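Local coordinates for queuine lyase ([Clostridium] spiroforme DSM 1552, PDB 6P78), which probably cleaves a C-N bond of queuine in a salvage pathway, as a radical SAM enzyme that binds a [4Fe-4S] cluster and S-adenosylmethionine, at residues A[41-46]-A[61-66]. Sequence-based numbering, arbitrary orientation.
Sequences KSRPCI and VDQKEN. With SF4 (iron/sulfur cluster), chain B.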
loop_
_atom_site.group_PDB
_atom_site.type_symbol
_atom_site.label_atom_id
_atom_site.label_comp_id
_atom_site.label_asym_id
_atom_site.label_seq_id
_atom_site.Cartn_x
_atom_site.Cartn_y
_atom_site.Cartn_z
ATOM N N LYS A 41 11.997 -6.266 -3.506
ATOM C CA LYS A 41 11.617 -7.205 -4.559
ATOM C C LYS A 41 11.072 -8.494 -3.955
ATOM O O LYS A 41 11.611 -8.995 -2.963
ATOM C CB LYS A 41 12.818 -7.534 -5.460
ATOM C CG LYS A 41 13.252 -6.382 -6.374
ATOM C CD LYS A 41 14.226 -6.847 -7.461
ATOM C CE LYS A 41 13.543 -7.677 -8.537
ATOM N NZ LYS A 41 12.972 -6.817 -9.623
ATOM N N SER A 42 10.015 -9.043 -4.578
ATOM C CA SER A 42 9.359 -10.252 -4.094
ATOM C C SER A 42 9.008 -11.165 -5.266
ATOM O O SER A 42 9.014 -10.747 -6.424
ATOM C CB SER A 42 8.078 -9.931 -3.296
ATOM O OG SER A 42 7.241 -9.006 -3.967
ATOM N N ARG A 43 8.701 -12.423 -4.948
ATOM C CA ARG A 43 8.199 -13.366 -5.946
ATOM C C ARG A 43 6.819 -12.921 -6.451
ATOM O O ARG A 43 6.167 -12.077 -5.830
ATOM C CB ARG A 43 8.129 -14.771 -5.346
ATOM C CG ARG A 43 7.132 -14.927 -4.198
ATOM C CD ARG A 43 7.154 -16.354 -3.636
ATOM N NE ARG A 43 6.470 -16.442 -2.347
ATOM C CZ ARG A 43 5.152 -16.544 -2.212
ATOM N NH1 ARG A 43 4.374 -16.587 -3.282
ATOM N NH2 ARG A 43 4.613 -16.613 -1.008
ATOM N N PRO A 44 6.348 -13.479 -7.574
ATOM C CA PRO A 44 5.115 -12.973 -8.187
ATOM C C PRO A 44 3.947 -12.829 -7.217
ATOM O O PRO A 44 3.707 -13.675 -6.353
ATOM C CB PRO A 44 4.817 -14.019 -9.265
ATOM C CG PRO A 44 6.178 -14.437 -9.710
ATOM C CD PRO A 44 7.051 -14.406 -8.479
ATOM N N CYS A 45 3.232 -11.725 -7.362
ATOM C CA CYS A 45 1.997 -11.494 -6.613
ATOM C C CYS A 45 1.050 -12.689 -6.756
ATOM O O CYS A 45 0.844 -13.203 -7.859
ATOM C CB CYS A 45 1.356 -10.219 -7.138
ATOM S SG CYS A 45 -0.232 -9.878 -6.388
ATOM N N ILE A 46 0.504 -13.163 -5.629
ATOM C CA ILE A 46 -0.248 -14.412 -5.693
ATOM C C ILE A 46 -1.540 -14.213 -6.456
ATOM O O ILE A 46 -2.110 -15.172 -6.988
ATOM C CB ILE A 46 -0.510 -14.979 -4.287
ATOM C CG1 ILE A 46 -1.199 -13.938 -3.407
ATOM C CG2 ILE A 46 0.794 -15.501 -3.687
ATOM C CD1 ILE A 46 -2.678 -14.173 -3.207
ATOM N N VAL A 61 10.688 -14.332 -9.832
ATOM C CA VAL A 61 10.536 -15.666 -9.249
ATOM C C VAL A 61 11.779 -16.086 -8.448
ATOM O O VAL A 61 11.674 -16.871 -7.497
ATOM C CB VAL A 61 10.200 -16.694 -10.351
ATOM C CG1 VAL A 61 8.848 -16.366 -10.999
ATOM C CG2 VAL A 61 11.319 -16.786 -11.399
ATOM N N ASP A 62 12.956 -15.559 -8.788
ATOM C CA ASP A 62 14.214 -15.983 -8.167
ATOM C C ASP A 62 14.380 -15.287 -6.825
ATOM O O ASP A 62 14.886 -14.166 -6.759
ATOM C CB ASP A 62 15.387 -15.664 -9.086
ATOM C CG ASP A 62 16.725 -16.090 -8.508
ATOM O OD1 ASP A 62 16.773 -16.636 -7.384
ATOM O OD2 ASP A 62 17.739 -15.878 -9.202
ATOM N N GLN A 63 13.984 -15.961 -5.743
ATOM C CA GLN A 63 14.025 -15.331 -4.428
ATOM C C GLN A 63 15.456 -15.135 -3.928
ATOM O O GLN A 63 15.697 -14.276 -3.074
ATOM C CB GLN A 63 13.218 -16.155 -3.418
ATOM C CG GLN A 63 11.686 -16.118 -3.629
ATOM C CD GLN A 63 11.017 -14.839 -3.115
ATOM O OE1 GLN A 63 11.361 -13.727 -3.533
ATOM N NE2 GLN A 63 10.034 -14.996 -2.218
ATOM N N LYS A 64 16.418 -15.898 -4.432
ATOM C CA LYS A 64 17.772 -15.654 -3.953
ATOM C C LYS A 64 18.343 -14.365 -4.538
ATOM O O LYS A 64 19.059 -13.638 -3.844
ATOM C CB LYS A 64 18.658 -16.862 -4.241
ATOM C CG LYS A 64 18.210 -18.109 -3.474
ATOM C CD LYS A 64 19.340 -18.686 -2.617
ATOM C CE LYS A 64 19.660 -17.788 -1.416
ATOM N NZ LYS A 64 18.633 -17.860 -0.325
ATOM N N GLU A 65 18.010 -14.047 -5.789
ATOM C CA GLU A 65 18.389 -12.757 -6.351
ATOM C C GLU A 65 17.605 -11.620 -5.701
ATOM O O GLU A 65 18.156 -10.541 -5.457
ATOM C CB GLU A 65 18.176 -12.763 -7.862
ATOM C CG GLU A 65 18.826 -11.592 -8.577
ATOM C CD GLU A 65 20.351 -11.561 -8.430
ATOM O OE1 GLU A 65 20.902 -10.449 -8.266
ATOM O OE2 GLU A 65 21.003 -12.633 -8.488
ATOM N N ASN A 66 16.313 -11.831 -5.423
ATOM C CA ASN A 66 15.569 -10.812 -4.690
ATOM C C ASN A 66 16.228 -10.516 -3.348
ATOM O O ASN A 66 16.334 -9.352 -2.938
ATOM C CB ASN A 66 14.123 -11.256 -4.482
ATOM C CG ASN A 66 13.341 -11.298 -5.760
ATOM O OD1 ASN A 66 13.714 -10.676 -6.753
ATOM N ND2 ASN A 66 12.222 -12.014 -5.740
HETATM FE FE1 SF4 B . -0.978 -7.700 -7.094
HETATM FE FE2 SF4 B . -1.865 -5.651 -5.504
HETATM FE FE3 SF4 B . -3.271 -6.428 -7.651
HETATM FE FE4 SF4 B . -0.959 -5.278 -8.115
HETATM S S1 SF4 B . -2.744 -4.247 -7.068
HETATM S S2 SF4 B . -1.699 -7.190 -9.153
HETATM S S3 SF4 B . 0.303 -5.946 -6.368
HETATM S S4 SF4 B . -2.909 -7.640 -5.845
#
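Arg43 runs its aliphatic chain past the amide of Gln63, with Gln63 NE2 3.5 Å from Arg43 CD and close to the guanidinium edge. The two flat groups stand almost perpendicular, their planes 89° apart, so they meet without stacking. Gln63 reaches across because its chain folds at chi2 (-78°), which turns OE1 toward Ser42 and Arg43 and lets NE2 bond to the carbonyl of Glu94. Gln63 OE1 accepts from Asn66 ND2 at 2.9 Å, a nearly straight bond (169°) that lies in the amide plane of Asn66. Both amides belong to the first turn of helix 63-74, whose N-cap is Asp62, and face the cluster-binding loop that follows strand 35-39 in the radical SAM core. A second bond, from ND2 to Asp60 O, helps fix the rotation of the Asn66 amide, and Asn66 ND2 comes up obliquely to within 3.4 Å of Ser42 C. At the other end of this amide, Asn66 OD1 rests 3.5 Å from Lys41 CE, and the lysine bends onward to a salt bridge with Asp58. Farther along, Pro44 CG touches Val61 CG1 at 3.5 Å. Next to that proline, Cys45 turns to the cluster, SG 2.4 Å from the iron FE1, as one of its three cysteine ligands with Cys50 and Cys53.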